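Local coordinates for UTP-glucose-1-phosphate uridylyltransferase 2 (PDB 3GUE), which probably catalyses the reversible transfer of a uridylyl group from UTP to glucose 1-phosphate, giving UDP-glucose and diphosphate, at residues A373-C378 with L382-D387. Residues are numbered along the deposited sequence; the frame is centred on the assembly and turned at random.
With UPG (uridine-5'-diphosphate-glucose), chain C.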
# COMPACT_ATOMS: atom_id res chain seq x y z
N ALA A 373 -9.60 3.83 1.09
CA ALA A 373 -9.20 5.22 1.27
C ALA A 373 -7.66 5.26 1.27
O ALA A 373 -7.05 5.41 2.34
CB ALA A 373 -9.75 5.80 2.59
N PRO A 374 -7.04 5.12 0.09
CA PRO A 374 -5.58 4.98 0.04
C PRO A 374 -4.87 6.32 0.28
O PRO A 374 -5.39 7.39 -0.10
CB PRO A 374 -5.32 4.56 -1.42
CG PRO A 374 -6.41 5.28 -2.18
CD PRO A 374 -7.63 5.11 -1.27
N VAL A 375 -3.69 6.24 0.88
CA VAL A 375 -2.76 7.39 0.95
C VAL A 375 -1.39 6.92 0.48
O VAL A 375 -0.63 6.33 1.27
CB VAL A 375 -2.68 7.98 2.39
CG1 VAL A 375 -1.61 9.13 2.45
CG2 VAL A 375 -4.10 8.51 2.84
N LYS A 376 -1.11 7.17 -0.81
CA LYS A 376 0.18 6.90 -1.44
C LYS A 376 0.98 8.19 -1.55
O LYS A 376 2.23 8.18 -1.53
CB LYS A 376 -0.01 6.37 -2.87
CG LYS A 376 -1.04 5.30 -3.06
CD LYS A 376 -0.54 3.99 -2.52
CE LYS A 376 -1.16 3.68 -1.17
NZ LYS A 376 -0.92 2.24 -0.87
N THR A 377 0.26 9.31 -1.62
CA THR A 377 0.86 10.62 -1.84
C THR A 377 0.31 11.69 -0.87
O THR A 377 -0.65 11.45 -0.13
CB THR A 377 0.58 11.14 -3.28
OG1 THR A 377 -0.82 11.38 -3.42
CG2 THR A 377 1.07 10.16 -4.34
N CYS A 378 0.94 12.86 -0.91
CA CYS A 378 0.52 14.00 -0.10
C CYS A 378 -0.82 14.54 -0.60
O CYS A 378 -1.60 15.02 0.21
CB CYS A 378 1.60 15.09 -0.07
SG CYS A 378 3.06 14.79 0.95
N LEU A 382 -3.96 15.00 1.82
CA LEU A 382 -4.83 16.16 1.80
C LEU A 382 -6.31 15.78 1.80
O LEU A 382 -7.11 16.37 2.56
CB LEU A 382 -4.52 17.06 0.58
CG LEU A 382 -5.45 18.23 0.23
CD1 LEU A 382 -5.62 19.17 1.44
CD2 LEU A 382 -4.92 19.00 -1.00
N ALA A 383 -6.67 14.82 0.94
CA ALA A 383 -8.08 14.41 0.80
C ALA A 383 -8.55 13.72 2.08
O ALA A 383 -9.64 14.02 2.59
CB ALA A 383 -8.32 13.50 -0.43
N LEU A 384 -7.68 12.87 2.65
CA LEU A 384 -8.02 12.14 3.86
C LEU A 384 -8.23 13.05 5.06
O LEU A 384 -9.20 12.88 5.85
CB LEU A 384 -6.96 11.10 4.20
CG LEU A 384 -7.43 10.00 5.17
CD1 LEU A 384 -8.61 9.21 4.59
CD2 LEU A 384 -6.29 9.07 5.44
N ARG A 385 -7.34 14.04 5.18
CA ARG A 385 -7.33 14.97 6.30
C ARG A 385 -8.53 15.91 6.19
O ARG A 385 -9.04 16.38 7.20
CB ARG A 385 -6.02 15.76 6.34
CG ARG A 385 -4.87 15.00 6.96
CD ARG A 385 -3.61 15.84 7.08
NE ARG A 385 -2.58 15.08 7.77
CZ ARG A 385 -1.34 15.52 8.01
NH1 ARG A 385 -0.97 16.73 7.60
NH2 ARG A 385 -0.50 14.74 8.67
N SER A 386 -9.01 16.13 4.96
CA SER A 386 -10.17 16.98 4.73
C SER A 386 -11.52 16.29 5.01
O SER A 386 -11.60 15.06 5.09
CB SER A 386 -10.17 17.46 3.28
OG SER A 386 -10.76 16.45 2.49
N ASP A 387 -12.57 17.11 5.06
CA ASP A 387 -13.96 16.69 5.32
C ASP A 387 -14.55 15.82 4.16
O ASP A 387 -15.72 15.40 4.21
CB ASP A 387 -14.85 17.92 5.65
CG ASP A 387 -15.03 18.88 4.46
OD1 ASP A 387 -14.49 18.61 3.41
OD2 ASP A 387 -15.76 19.91 4.56
N1 UPG C . 4.96 -2.09 2.71
C2 UPG C . 5.54 -3.10 3.51
N3 UPG C . 6.75 -3.62 3.09
C4 UPG C . 7.39 -3.21 1.94
C5 UPG C . 6.81 -2.23 1.13
C6 UPG C . 5.59 -1.67 1.50
O2 UPG C . 5.07 -3.52 4.58
O4 UPG C . 8.48 -3.74 1.67
C1C UPG C . 3.65 -1.50 3.12
C2C UPG C . 3.46 0.02 3.13
O2C UPG C . 3.98 0.59 4.34
C3C UPG C . 1.93 0.10 3.11
C4C UPG C . 1.56 -1.04 2.18
O4C UPG C . 2.69 -1.96 2.16
O3C UPG C . 1.44 -0.22 4.41
C5C UPG C . 1.34 -0.53 0.71
O5C UPG C . 2.51 -0.07 0.09
PA UPG C . 2.49 1.25 -0.84
O1A UPG C . 1.75 2.27 -0.05
O2A UPG C . 3.83 1.57 -1.36
O3A UPG C . 1.51 0.77 -2.07
PB UPG C . 1.94 0.04 -3.46
O1B UPG C . 2.76 -1.14 -3.12
O2B UPG C . 2.45 1.04 -4.45
O3B UPG C . 0.48 -0.35 -3.99
C1' UPG C . -0.32 -1.33 -3.23
C2' UPG C . -0.63 -2.51 -4.13
C3' UPG C . -1.36 -1.98 -5.35
C4' UPG C . -2.67 -1.30 -4.90
C5' UPG C . -2.36 -0.17 -3.89
C6' UPG C . -3.63 0.28 -3.21
O2' UPG C . 0.57 -3.18 -4.54
O3' UPG C . -1.58 -3.04 -6.27
O4' UPG C . -3.37 -0.78 -6.02
O5' UPG C . -1.50 -0.61 -2.80
O6' UPG C . -3.39 1.54 -2.58
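Cys378 O accepts a hydrogen bond from Leu382 N at 2.9 Å (N-H...O angle 164°), the i to i+4 bond of the first turn of helix 378-385, while the extended chain of Ala373-Val375 runs past the flank of that same helix. Leu384 reaches from the helix to the loop. Its CG stands anti to the backbone N (chi1 -162°), and the forked tip spreads over two residues: Leu384 CD2 packs against Val375 CG2 at 3.4 Å, tighter than usual van der Waals contact, the two side chains crossing at about a right angle, and Leu384 CD1 reaches Ala373 CB at 4.1 Å. A branched leucine can meet both neighbours at once; Val375, branched at CB, turns its methyl CG2 to the leucine, and the small Ala373 suits a buried place shared with Tyr389. Thr377, at the N-cap position just before the helix, caps a backbone N with its short side chain. At the other end Ser386 OG folds back to Ala383 O (2.7 Å), a compact hydroxyl that satisfies a carbonyl of the last turn. On the far side of the loop Lys376 bends at chi2 and chi3 to bring its ammonium to UDP-glucose: Lys376 NZ donates to O1A at 2.8 Å and to the bridging O3A and the sugar O6', both at 3.1 Å. Asp221 adds a salt bridge to NZ and takes the Val375 N-H. Apolar packing thus seats the loop on its helix, while the long cationic chain opposite probably offsets the diphosphate's negative charge.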